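Local coordinates for scyllo-inositol 2-dehydrogenase (NADP(+)) IolW (Bacillus subtilis subsp. subtilis, PDB 3GDO), which catalyses the reversible NADPH-dependent reduction of scyllo-inosose to scyllo-inositol and cannot use NADH in place of NADPH, at residues T5-I10 with Q32-M37; E67-T72 with A88-V93; Y279-T284 with T292-S297. One frame throughout, in Å; residues are numbered along the deposited sequence.

Contact 1 (T5-I10 with Q32-M37); sequences TIKVGI and QISKIM
I6-I10 and Q32-M37 run as neighbouring parallel strands, their axes 4.5 Å apart at the closest and twisted by 40°, with K7 paired to Q32 and V8 to I33 before a beta bulge shifts the register and sets G9 against K35 and I10 against I36. The bulge centres on V8 O, which accepts both S34 N at 2.8 Å and K35 N at 3.3 Å, each donor lying in the carbonyl plane. Before it, Q32 N gives to I6 O and V8 N to Q32 O; beyond it, I10 N reaches K35 O and M37 N reaches I10 O. V8, I10, I33 and I36 turn to one face of the sheet, where I10 and I33 cross at an angle, I10 CD1 4.0 Å from I33 CG2, and I36 CG1 lies 4.2 Å from I10 CB. I10 places CG1 beside its backbone N (chi1 -54°) and then runs extended, which brings CD1 back along the strand to I33. The other face carries K7, Q32 and K35. K7 bends at chi2 and chi4 and folds back over its own strand: CD rests against Q32 CB, CB against S34 OG at 3.9 Å, and NZ holds T5 O at 2.9 Å and T5 OG1 at 3.0 Å. With an alanine here, T5 O and OG1 would probably lose their ammonium donor, and Q32 CB the methylene packed against it. K35 leads away, its NZ hydrogen-bonded to E59 O and in a salt bridge with D63. These are the first two strands of the Rossmann fold, joined through helix 15-26, and I10 touches the glycine-rich turn that follows, consistent with a dinucleotide-binding GxGxxG motif. Apolar branches thus fill one face, while lysines tie the other to backbone carbonyls and a carboxylate.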
ATOM      1  N   THR B   5     -43.868  16.792   7.903  1.00 41.67           N
ATOM      2  CA  THR B   5     -42.798  16.690   6.905  1.00 40.41           C
ATOM      3  C   THR B   5     -41.819  17.833   7.069  1.00 40.15           C
ATOM      4  O   THR B   5     -42.197  18.978   7.353  1.00 39.64           O
ATOM      5  CB  THR B   5     -43.310  16.649   5.434  1.00 40.26           C
ATOM      6  OG1 THR B   5     -44.151  17.787   5.169  1.00 40.46           O
ATOM      7  CG2 THR B   5     -44.073  15.384   5.167  1.00 38.62           C
ATOM      8  N   ILE B   6     -40.546  17.510   6.900  1.00 39.52           N
ATOM      9  CA  ILE B   6     -39.503  18.513   6.955  1.00 39.46           C
ATOM     10  C   ILE B   6     -39.469  19.175   5.587  1.00 40.29           C
ATOM     11  O   ILE B   6     -39.339  18.484   4.561  1.00 41.16           O
ATOM     12  CB  ILE B   6     -38.139  17.859   7.342  1.00 39.61           C
ATOM     13  CG1 ILE B   6     -38.250  17.235   8.750  1.00 40.20           C
ATOM     14  CG2 ILE B   6     -37.011  18.867   7.266  1.00 37.98           C
ATOM     15  CD1 ILE B   6     -37.037  16.495   9.211  1.00 41.48           C
ATOM     16  N   LYS B   7     -39.607  20.500   5.579  1.00 40.18           N
ATOM     17  CA  LYS B   7     -39.675  21.286   4.351  1.00 40.47           C
ATOM     18  C   LYS B   7     -38.268  21.578   3.898  1.00 39.78           C
ATOM     19  O   LYS B   7     -37.522  22.265   4.576  1.00 39.54           O
ATOM     20  CB  LYS B   7     -40.444  22.626   4.548  1.00 40.97           C
ATOM     21  CG  LYS B   7     -41.880  22.520   5.101  1.00 39.81           C
ATOM     22  CD  LYS B   7     -42.664  21.422   4.392  1.00 40.90           C
ATOM     23  CE  LYS B   7     -44.128  21.388   4.891  1.00 41.91           C
ATOM     24  NZ  LYS B   7     -44.252  20.576   6.130  1.00 38.18           N
ATOM     25  N   VAL B   8     -37.933  21.097   2.714  1.00 39.97           N
ATOM     26  CA  VAL B   8     -36.553  21.183   2.219  1.00 39.20           C
ATOM     27  C   VAL B   8     -36.425  22.175   1.080  1.00 38.78           C
ATOM     28  O   VAL B   8     -37.278  22.222   0.206  1.00 38.65           O
ATOM     29  CB  VAL B   8     -36.080  19.785   1.743  1.00 39.09           C
ATOM     30  CG1 VAL B   8     -34.631  19.821   1.192  1.00 37.79           C
ATOM     31  CG2 VAL B   8     -36.261  18.766   2.883  1.00 37.89           C
ATOM     32  N   GLY B   9     -35.352  22.960   1.113  1.00 38.91           N
ATOM     33  CA  GLY B   9     -34.887  23.722  -0.045  1.00 39.24           C
ATOM     34  C   GLY B   9     -33.541  23.171  -0.532  1.00 39.83           C
ATOM     35  O   GLY B   9     -32.597  23.009   0.269  1.00 40.34           O
ATOM     36  N   ILE B  10     -33.453  22.845  -1.827  1.00 39.43           N
ATOM     37  CA  ILE B  10     -32.189  22.348  -2.423  1.00 39.07           C
ATOM     38  C   ILE B  10     -31.467  23.412  -3.237  1.00 38.52           C
ATOM     39  O   ILE B  10     -32.028  23.975  -4.181  1.00 39.43           O
ATOM     40  CB  ILE B  10     -32.393  21.099  -3.295  1.00 38.43           C
ATOM     41  CG1 ILE B  10     -33.124  20.021  -2.511  1.00 38.36           C
ATOM     42  CG2 ILE B  10     -31.017  20.572  -3.836  1.00 38.96           C
ATOM     43  CD1 ILE B  10     -33.602  18.845  -3.364  1.00 35.28           C
ATOM     44  N   GLN B  32     -40.353  16.842   2.638  1.00 40.29           N
ATOM     45  CA  GLN B  32     -41.039  17.458   1.525  1.00 42.33           C
ATOM     46  C   GLN B  32     -40.056  18.375   0.822  1.00 42.20           C
ATOM     47  O   GLN B  32     -39.530  19.328   1.426  1.00 42.61           O
ATOM     48  CB  GLN B  32     -42.261  18.272   2.007  1.00 42.31           C
ATOM     49  CG  GLN B  32     -43.112  18.846   0.868  1.00 45.88           C
ATOM     50  CD  GLN B  32     -43.496  17.765  -0.132  1.00 49.91           C
ATOM     51  OE1 GLN B  32     -44.230  16.831   0.192  1.00 50.61           O
ATOM     52  NE2 GLN B  32     -42.977  17.876  -1.350  1.00 53.42           N
ATOM     53  N   ILE B  33     -39.803  18.099  -0.453  1.00 42.83           N
ATOM     54  CA  ILE B  33     -38.973  19.005  -1.238  1.00 43.41           C
ATOM     55  C   ILE B  33     -39.855  20.163  -1.666  1.00 43.19           C
ATOM     56  O   ILE B  33     -40.746  19.964  -2.470  1.00 44.32           O
ATOM     57  CB  ILE B  33     -38.354  18.327  -2.482  1.00 43.38           C
ATOM     58  CG1 ILE B  33     -37.361  17.222  -2.071  1.00 45.68           C
ATOM     59  CG2 ILE B  33     -37.572  19.346  -3.277  1.00 43.88           C
ATOM     60  CD1 ILE B  33     -37.969  15.819  -2.027  1.00 50.29           C
ATOM     61  N   SER B  34     -39.620  21.355  -1.127  1.00 43.11           N
ATOM     62  CA  SER B  34     -40.483  22.519  -1.408  1.00 43.43           C
ATOM     63  C   SER B  34     -39.916  23.432  -2.475  1.00 42.76           C
ATOM     64  O   SER B  34     -40.637  23.865  -3.383  1.00 42.68           O
ATOM     65  CB  SER B  34     -40.751  23.347  -0.144  1.00 42.99           C
ATOM     66  OG  SER B  34     -41.488  22.566   0.782  1.00 46.91           O
ATOM     67  N   LYS B  35     -38.636  23.757  -2.346  1.00 42.05           N
ATOM     68  CA  LYS B  35     -38.009  24.678  -3.278  1.00 41.09           C
ATOM     69  C   LYS B  35     -36.635  24.169  -3.751  1.00 40.83           C
ATOM     70  O   LYS B  35     -35.922  23.461  -3.021  1.00 38.58           O
ATOM     71  CB  LYS B  35     -37.865  26.039  -2.639  1.00 41.45           C
ATOM     72  CG  LYS B  35     -39.219  26.734  -2.347  1.00 43.70           C
ATOM     73  CD  LYS B  35     -39.007  28.173  -1.925  1.00 44.69           C
ATOM     74  CE  LYS B  35     -40.360  28.895  -1.872  1.00 46.53           C
ATOM     75  NZ  LYS B  35     -40.120  30.229  -1.247  1.00 47.46           N
ATOM     76  N   ILE B  36     -36.290  24.525  -4.989  1.00 40.25           N
ATOM     77  CA  ILE B  36     -34.970  24.207  -5.566  1.00 39.47           C
ATOM     78  C   ILE B  36     -34.482  25.431  -6.310  1.00 39.32           C
ATOM     79  O   ILE B  36     -35.194  25.956  -7.167  1.00 39.07           O
ATOM     80  CB  ILE B  36     -35.025  23.001  -6.502  1.00 39.95           C
ATOM     81  CG1 ILE B  36     -35.692  21.808  -5.819  1.00 37.72           C
ATOM     82  CG2 ILE B  36     -33.610  22.672  -7.080  1.00 39.68           C
ATOM     83  CD1 ILE B  36     -35.901  20.605  -6.725  1.00 40.17           C
ATOM     84  N   MET B  37     -33.285  25.895  -5.943  1.00 39.26           N
ATOM     85  CA  MET B  37     -32.635  27.029  -6.581  1.00 39.89           C
ATOM     86  C   MET B  37     -31.831  26.536  -7.805  1.00 40.71           C
ATOM     87  O   MET B  37     -30.811  25.867  -7.639  1.00 39.93           O
ATOM     88  CB  MET B  37     -31.726  27.765  -5.580  1.00 40.37           C
ATOM     89  CG  MET B  37     -31.283  29.138  -6.052  1.00 39.47           C
ATOM     90  SD  MET B  37     -30.000  29.985  -5.132  1.00 42.63           S
ATOM     91  CE  MET B  37     -28.620  28.887  -5.256  1.00 41.27           C
TER

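Contact 2 (E67-T72 with A88-V93); sequences ELVIVT and AGKHVV
V71 N donates to V93 O at 2.8 Å, and V69 N to H91 O at 2.9 Å in an almost straight bond of 174°. V93 N returns to V69 O at 3.0 Å, so both main-chain polar atoms of V69 are engaged by the same neighbouring strand, through H91 and V93. At the start of the pairing the bond from H91 N to E67 O is longer, 3.1 Å, and more bent, 141°. That same oxygen sits close to the imidazole of H91, 3.5 Å from CD2, while ND1 is hydrogen-bonded to L118 N. The carboxylate of E67 leaves the pair altogether: OE1 takes K7 N from the next strand and OE2 makes a salt bridge with R314. Strands 68-71 and 91-95 are parallel and joined through helix 78-87, a beta-alpha-beta unit of the Rossmann sheet, between strands 6-11 and 119-122; the helix closes in a Schellman motif at G89, whose phi is positive, just before the chain enters the second strand. On the face that helix 78-87 covers, V71 CG2 meets V92 CG1 at 3.8 Å, and V69 CG2 lies over K90 CB at 3.9 Å. K90 spends only its first methylenes here, for its bend at chi2 sends NZ on to the backbone oxygens of I66 and D63. T82 and C85 of helix 78-87 pack onto this layer. The opposite face is built round V93: I70 CD1 approaches its CB alongside at 3.9 Å, while L68 CD1 reaches its CG2. With CG anti to the backbone N (chi1 177°), L68 swings CD1 across to the second strand, where it also rests on the carbonyl of H91. Y306 of helix 303-315 packs on both I70 and V93.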
ATOM      1  N   GLU B  67     -37.184  24.598   6.444  1.00 38.75           N
ATOM      2  CA  GLU B  67     -36.476  24.178   7.670  1.00 39.28           C
ATOM      3  C   GLU B  67     -35.024  23.681   7.443  1.00 38.50           C
ATOM      4  O   GLU B  67     -34.124  23.946   8.269  1.00 37.44           O
ATOM      5  CB  GLU B  67     -37.269  23.087   8.356  1.00 39.06           C
ATOM      6  CG  GLU B  67     -38.752  23.467   8.560  1.00 40.65           C
ATOM      7  CD  GLU B  67     -39.516  22.340   9.116  1.00 40.31           C
ATOM      8  OE1 GLU B  67     -40.086  21.511   8.357  1.00 42.96           O
ATOM      9  OE2 GLU B  67     -39.512  22.238  10.344  1.00 44.10           O
ATOM     10  N   LEU B  68     -34.839  22.943   6.338  1.00 37.44           N
ATOM     11  CA  LEU B  68     -33.526  22.359   5.961  1.00 36.87           C
ATOM     12  C   LEU B  68     -33.137  22.773   4.532  1.00 36.68           C
ATOM     13  O   LEU B  68     -33.952  22.657   3.611  1.00 35.83           O
ATOM     14  CB  LEU B  68     -33.546  20.821   6.085  1.00 35.61           C
ATOM     15  CG  LEU B  68     -32.284  20.037   5.663  1.00 35.32           C
ATOM     16  CD1 LEU B  68     -31.108  20.319   6.548  1.00 30.04           C
ATOM     17  CD2 LEU B  68     -32.566  18.548   5.645  1.00 33.80           C
ATOM     18  N   VAL B  69     -31.914  23.290   4.390  1.00 36.55           N
ATOM     19  CA  VAL B  69     -31.316  23.600   3.083  1.00 37.09           C
ATOM     20  C   VAL B  69     -30.200  22.563   2.792  1.00 36.55           C
ATOM     21  O   VAL B  69     -29.337  22.298   3.661  1.00 36.16           O
ATOM     22  CB  VAL B  69     -30.707  25.016   3.072  1.00 37.10           C
ATOM     23  CG1 VAL B  69     -30.094  25.344   1.704  1.00 38.32           C
ATOM     24  CG2 VAL B  69     -31.770  26.059   3.403  1.00 38.34           C
ATOM     25  N   ILE B  70     -30.247  21.963   1.597  1.00 35.87           N
ATOM     26  CA  ILE B  70     -29.122  21.138   1.075  1.00 35.04           C
ATOM     27  C   ILE B  70     -28.228  21.979   0.161  1.00 35.70           C
ATOM     28  O   ILE B  70     -28.679  22.534  -0.835  1.00 35.57           O
ATOM     29  CB  ILE B  70     -29.638  19.917   0.314  1.00 35.40           C
ATOM     30  CG1 ILE B  70     -30.860  19.307   1.021  1.00 33.85           C
ATOM     31  CG2 ILE B  70     -28.504  18.904   0.053  1.00 30.25           C
ATOM     32  CD1 ILE B  70     -30.585  18.612   2.373  1.00 37.04           C
ATOM     33  N   VAL B  71     -26.977  22.149   0.529  1.00 36.27           N
ATOM     34  CA  VAL B  71     -26.109  22.970  -0.292  1.00 37.84           C
ATOM     35  C   VAL B  71     -25.298  22.092  -1.281  1.00 39.02           C
ATOM     36  O   VAL B  71     -24.433  21.324  -0.888  1.00 38.08           O
ATOM     37  CB  VAL B  71     -25.217  23.888   0.538  1.00 38.13           C
ATOM     38  CG1 VAL B  71     -24.393  24.780  -0.373  1.00 36.90           C
ATOM     39  CG2 VAL B  71     -26.093  24.759   1.465  1.00 38.06           C
ATOM     40  N   THR B  72     -25.654  22.182  -2.556  1.00 40.13           N
ATOM     41  CA  THR B  72     -24.871  21.526  -3.589  1.00 41.69           C
ATOM     42  C   THR B  72     -24.242  22.542  -4.584  1.00 44.03           C
ATOM     43  O   THR B  72     -23.759  22.151  -5.617  1.00 44.72           O
ATOM     44  CB  THR B  72     -25.701  20.477  -4.348  1.00 40.62           C
ATOM     45  OG1 THR B  72     -26.543  21.153  -5.268  1.00 39.09           O
ATOM     46  CG2 THR B  72     -26.535  19.566  -3.375  1.00 37.76           C
ATOM     47  N   ALA B  88     -29.879  32.863   8.387  1.00 48.33           N
ATOM     48  CA  ALA B  88     -31.333  32.909   8.270  1.00 47.03           C
ATOM     49  C   ALA B  88     -32.038  31.894   9.165  1.00 46.58           C
ATOM     50  O   ALA B  88     -33.272  31.749   9.112  1.00 46.22           O
ATOM     51  CB  ALA B  88     -31.751  32.725   6.817  1.00 47.23           C
ATOM     52  N   GLY B  89     -31.262  31.188   9.990  1.00 45.30           N
ATOM     53  CA  GLY B  89     -31.846  30.281  10.963  1.00 43.78           C
ATOM     54  C   GLY B  89     -32.255  28.951  10.365  1.00 43.61           C
ATOM     55  O   GLY B  89     -33.118  28.260  10.922  1.00 42.11           O
ATOM     56  N   LYS B  90     -31.623  28.577   9.244  1.00 42.19           N
ATOM     57  CA  LYS B  90     -31.867  27.260   8.620  1.00 42.24           C
ATOM     58  C   LYS B  90     -30.845  26.195   9.060  1.00 40.80           C
ATOM     59  O   LYS B  90     -29.654  26.507   9.244  1.00 40.93           O
ATOM     60  CB  LYS B  90     -31.873  27.344   7.073  1.00 42.86           C
ATOM     61  CG  LYS B  90     -32.662  28.504   6.482  1.00 42.25           C
ATOM     62  CD  LYS B  90     -34.103  28.394   6.835  1.00 44.94           C
ATOM     63  CE  LYS B  90     -34.873  29.604   6.371  1.00 45.04           C
ATOM     64  NZ  LYS B  90     -36.257  29.300   6.752  1.00 44.75           N
ATOM     65  N   HIS B  91     -31.334  24.968   9.247  1.00 39.47           N
ATOM     66  CA  HIS B  91     -30.484  23.742   9.319  1.00 39.07           C
ATOM     67  C   HIS B  91     -29.859  23.528   7.931  1.00 38.69           C
ATOM     68  O   HIS B  91     -30.504  23.854   6.916  1.00 38.90           O
ATOM     69  CB  HIS B  91     -31.316  22.504   9.676  1.00 38.20           C
ATOM     70  CG  HIS B  91     -32.056  22.620  10.975  1.00 40.58           C
ATOM     71  ND1 HIS B  91     -31.462  23.075  12.137  1.00 43.66           N
ATOM     72  CD2 HIS B  91     -33.339  22.318  11.303  1.00 41.53           C
ATOM     73  CE1 HIS B  91     -32.350  23.069  13.119  1.00 42.76           C
ATOM     74  NE2 HIS B  91     -33.499  22.621  12.636  1.00 43.22           N
ATOM     75  N   VAL B  92     -28.624  23.007   7.880  1.00 37.98           N
ATOM     76  CA  VAL B  92     -27.858  22.914   6.612  1.00 36.83           C
ATOM     77  C   VAL B  92     -27.115  21.576   6.537  1.00 37.03           C
ATOM     78  O   VAL B  92     -26.468  21.151   7.518  1.00 35.96           O
ATOM     79  CB  VAL B  92     -26.852  24.084   6.428  1.00 37.42           C
ATOM     80  CG1 VAL B  92     -25.938  23.883   5.187  1.00 36.63           C
ATOM     81  CG2 VAL B  92     -27.579  25.408   6.276  1.00 37.23           C
ATOM     82  N   VAL B  93     -27.300  20.903   5.399  1.00 35.97           N
ATOM     83  CA  VAL B  93     -26.455  19.773   4.947  1.00 35.06           C
ATOM     84  C   VAL B  93     -25.522  20.276   3.830  1.00 34.81           C
ATOM     85  O   VAL B  93     -25.991  20.797   2.818  1.00 34.09           O
ATOM     86  CB  VAL B  93     -27.297  18.591   4.411  1.00 34.58           C
ATOM     87  CG1 VAL B  93     -26.387  17.505   3.668  1.00 34.44           C
ATOM     88  CG2 VAL B  93     -28.156  17.946   5.538  1.00 33.67           C
TER

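Contact 3 (Y279-T284 with T292-S297); sequences YGKLTT and TETIPS
G280-T284 and T292-I295 form the antiparallel arms of a beta hairpin, their axes 4.6 Å apart at the closest and their directions 149° apart. L282 and E293 are a hydrogen-bonded pair, with L282 N giving to E293 O and E293 N to L282 O at 2.7 Å. Further along, I295 N donates to G280 O at 2.9 Å, but the reverse link runs through a water: it accepts from G280 N and donates to I295 O and to S297 OG, bridging the place where the two strands spread apart. Y279 lies just beyond, with its ring against P296 and S297. P296 CA stands over one face, 3.6 Å from the ring centroid in a CH-pi contact, and S297 N lies over the same face nearer the rim. P296 CB meets Y279 CE2 at 3.7 Å, whereas T294 CG2 comes in at the edge, near the ring plane, and touches Y279 CB at 3.6 Å. T294 lies on the same face as K281, T283 and T292; there T283 OG1 and T292 OG1, facing each other across a non-hydrogen-bonded pair, share a hydrogen bond of 3.0 Å. Both hydroxyls sit beside their own backbone N, which turns them toward each other. On the opposite face I295, with CG1 anti to its carbonyl carbon (chi1 -48°), lays CG1 against L282 CB at 3.8 Å, and CD1 also comes near that atom. This hairpin lies at the rim of the mixed sheet of the C-terminal alpha/beta domain. Strand 246-250 follows inward, with F248 touching both L282 and I295; T133 of helix 129-139 packs on I295 and S297, D274 binds S297 OG, and A234 of the second subunit rests on T283.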
ATOM      1  N   TYR B 279     -17.386  -9.826  -2.619  1.00 40.90           N
ATOM      2  CA  TYR B 279     -17.499  -9.995  -1.174  1.00 40.96           C
ATOM      3  C   TYR B 279     -16.078 -10.104  -0.622  1.00 41.38           C
ATOM      4  O   TYR B 279     -15.205 -10.717  -1.274  1.00 41.42           O
ATOM      5  CB  TYR B 279     -18.287 -11.272  -0.802  1.00 41.56           C
ATOM      6  CG  TYR B 279     -19.797 -11.303  -1.103  1.00 41.97           C
ATOM      7  CD1 TYR B 279     -20.498 -10.151  -1.528  1.00 42.00           C
ATOM      8  CD2 TYR B 279     -20.532 -12.493  -0.909  1.00 43.76           C
ATOM      9  CE1 TYR B 279     -21.889 -10.192  -1.776  1.00 42.61           C
ATOM     10  CE2 TYR B 279     -21.919 -12.554  -1.153  1.00 43.09           C
ATOM     11  CZ  TYR B 279     -22.584 -11.402  -1.590  1.00 45.31           C
ATOM     12  OH  TYR B 279     -23.928 -11.459  -1.829  1.00 42.21           O
ATOM     13  N   GLY B 280     -15.839  -9.503   0.543  1.00 40.43           N
ATOM     14  CA  GLY B 280     -14.534  -9.556   1.175  1.00 41.13           C
ATOM     15  C   GLY B 280     -14.165 -10.938   1.710  1.00 41.37           C
ATOM     16  O   GLY B 280     -15.043 -11.742   2.017  1.00 40.76           O
ATOM     17  N   LYS B 281     -12.865 -11.211   1.812  1.00 41.20           N
ATOM     18  CA  LYS B 281     -12.372 -12.415   2.486  1.00 41.80           C
ATOM     19  C   LYS B 281     -11.789 -12.097   3.844  1.00 41.50           C
ATOM     20  O   LYS B 281     -10.896 -11.235   3.976  1.00 40.49           O
ATOM     21  CB  LYS B 281     -11.350 -13.164   1.618  1.00 41.79           C
ATOM     22  CG  LYS B 281     -11.922 -13.467   0.248  1.00 45.68           C
ATOM     23  CD  LYS B 281     -11.042 -14.346  -0.625  1.00 53.02           C
ATOM     24  CE  LYS B 281     -11.884 -14.878  -1.803  1.00 55.31           C
ATOM     25  NZ  LYS B 281     -11.075 -15.659  -2.791  1.00 58.19           N
ATOM     26  N   LEU B 282     -12.313 -12.794   4.850  1.00 41.27           N
ATOM     27  CA  LEU B 282     -11.814 -12.716   6.205  1.00 42.89           C
ATOM     28  C   LEU B 282     -11.005 -13.971   6.484  1.00 43.75           C
ATOM     29  O   LEU B 282     -11.502 -15.093   6.333  1.00 44.27           O
ATOM     30  CB  LEU B 282     -12.967 -12.609   7.225  1.00 42.65           C
ATOM     31  CG  LEU B 282     -12.595 -12.477   8.705  1.00 42.49           C
ATOM     32  CD1 LEU B 282     -12.160 -11.061   9.059  1.00 42.43           C
ATOM     33  CD2 LEU B 282     -13.759 -12.901   9.598  1.00 44.23           C
ATOM     34  N   THR B 283      -9.765 -13.764   6.898  1.00 44.42           N
ATOM     35  CA  THR B 283      -8.871 -14.845   7.286  1.00 45.04           C
ATOM     36  C   THR B 283      -8.656 -14.758   8.784  1.00 45.77           C
ATOM     37  O   THR B 283      -8.314 -13.685   9.289  1.00 45.27           O
ATOM     38  CB  THR B 283      -7.565 -14.723   6.552  1.00 44.22           C
ATOM     39  OG1 THR B 283      -7.827 -14.898   5.162  1.00 44.40           O
ATOM     40  CG2 THR B 283      -6.575 -15.784   7.005  1.00 44.99           C
ATOM     41  N   THR B 284      -8.911 -15.878   9.478  1.00 46.59           N
ATOM     42  CA  THR B 284      -8.731 -15.975  10.932  1.00 48.32           C
ATOM     43  C   THR B 284      -7.744 -17.082  11.335  1.00 49.39           C
ATOM     44  O   THR B 284      -7.813 -18.205  10.830  1.00 49.61           O
ATOM     45  CB  THR B 284     -10.091 -16.165  11.661  1.00 48.10           C
ATOM     46  OG1 THR B 284     -11.001 -15.142  11.237  1.00 48.61           O
ATOM     47  CG2 THR B 284      -9.913 -16.078  13.160  1.00 47.71           C
ATOM     48  N   THR B 292     -10.189 -19.290   6.018  1.00 53.62           N
ATOM     49  CA  THR B 292     -10.616 -18.180   5.157  1.00 52.79           C
ATOM     50  C   THR B 292     -12.115 -18.249   4.870  1.00 52.36           C
ATOM     51  O   THR B 292     -12.620 -19.284   4.462  1.00 51.81           O
ATOM     52  CB  THR B 292      -9.780 -18.095   3.847  1.00 52.58           C
ATOM     53  OG1 THR B 292      -8.451 -17.673   4.167  1.00 52.12           O
ATOM     54  CG2 THR B 292     -10.370 -17.080   2.864  1.00 52.43           C
ATOM     55  N   GLU B 293     -12.812 -17.133   5.072  1.00 51.67           N
ATOM     56  CA  GLU B 293     -14.269 -17.063   4.907  1.00 51.32           C
ATOM     57  C   GLU B 293     -14.653 -15.912   3.969  1.00 50.40           C
ATOM     58  O   GLU B 293     -14.119 -14.810   4.094  1.00 50.30           O
ATOM     59  CB  GLU B 293     -14.848 -16.756   6.267  1.00 52.05           C
ATOM     60  CG  GLU B 293     -15.946 -17.652   6.791  1.00 53.85           C
ATOM     61  CD  GLU B 293     -16.294 -17.261   8.223  1.00 56.72           C
ATOM     62  OE1 GLU B 293     -15.366 -17.176   9.077  1.00 57.39           O
ATOM     63  OE2 GLU B 293     -17.489 -17.015   8.497  1.00 60.34           O
ATOM     64  N   THR B 294     -15.563 -16.157   3.039  1.00 49.27           N
ATOM     65  CA  THR B 294     -16.144 -15.099   2.218  1.00 48.85           C
ATOM     66  C   THR B 294     -17.303 -14.450   2.991  1.00 48.51           C
ATOM     67  O   THR B 294     -18.245 -15.146   3.373  1.00 48.54           O
ATOM     68  CB  THR B 294     -16.583 -15.666   0.845  1.00 48.43           C
ATOM     69  OG1 THR B 294     -15.418 -16.035   0.117  1.00 49.35           O
ATOM     70  CG2 THR B 294     -17.316 -14.660   0.017  1.00 48.75           C
ATOM     71  N   ILE B 295     -17.225 -13.132   3.237  1.00 47.56           N
ATOM     72  CA  ILE B 295     -18.247 -12.404   4.018  1.00 46.09           C
ATOM     73  C   ILE B 295     -19.236 -11.654   3.108  1.00 46.25           C
ATOM     74  O   ILE B 295     -18.843 -10.691   2.429  1.00 45.58           O
ATOM     75  CB  ILE B 295     -17.619 -11.393   5.011  1.00 46.60           C
ATOM     76  CG1 ILE B 295     -16.487 -12.037   5.828  1.00 46.17           C
ATOM     77  CG2 ILE B 295     -18.685 -10.780   5.922  1.00 45.37           C
ATOM     78  CD1 ILE B 295     -16.929 -13.124   6.815  1.00 45.30           C
ATOM     79  N   PRO B 296     -20.520 -12.096   3.067  1.00 45.26           N
ATOM     80  CA  PRO B 296     -21.479 -11.338   2.244  1.00 45.12           C
ATOM     81  C   PRO B 296     -21.611  -9.916   2.804  1.00 44.53           C
ATOM     82  O   PRO B 296     -21.734  -9.742   4.006  1.00 44.20           O
ATOM     83  CB  PRO B 296     -22.800 -12.148   2.370  1.00 45.16           C
ATOM     84  CG  PRO B 296     -22.360 -13.530   2.886  1.00 44.96           C
ATOM     85  CD  PRO B 296     -21.162 -13.233   3.766  1.00 45.43           C
ATOM     86  N   SER B 297     -21.507  -8.909   1.941  1.00 44.38           N
ATOM     87  CA  SER B 297     -21.482  -7.518   2.392  1.00 43.82           C
ATOM     88  C   SER B 297     -22.848  -7.079   2.942  1.00 43.51           C
ATOM     89  O   SER B 297     -23.870  -7.449   2.387  1.00 43.43           O
ATOM     90  CB  SER B 297     -21.075  -6.603   1.229  1.00 43.82           C
ATOM     91  OG  SER B 297     -19.906  -7.070   0.566  1.00 43.59           O
TER
HETATM   92  O   HOH W   1     -17.848  -8.253   2.070  1.00 37.55           O

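Contacts 1 and 2 belong to one parallel sheet and meet directly: strand 6-11 lies beside strand 68-71, and G9 makes probable hydrogen bonds to L68 and I70, so both pairings share one continuous Rossmann core. Contact 2 is the more deeply buried, with valines on one face, and leucine, isoleucine and valine beside a histidine on the other; contact 1 is apolar on one face and carries lysines on the other. Contact 3 stands about 41 to 42 Å away, centre to centre, in the C-terminal domain. Its strands are antiparallel neighbours in sequence rather than joined through a helix, and its more exposed surface mixes threonine hydroxyls, a bridging water and a tyrosine-proline contact.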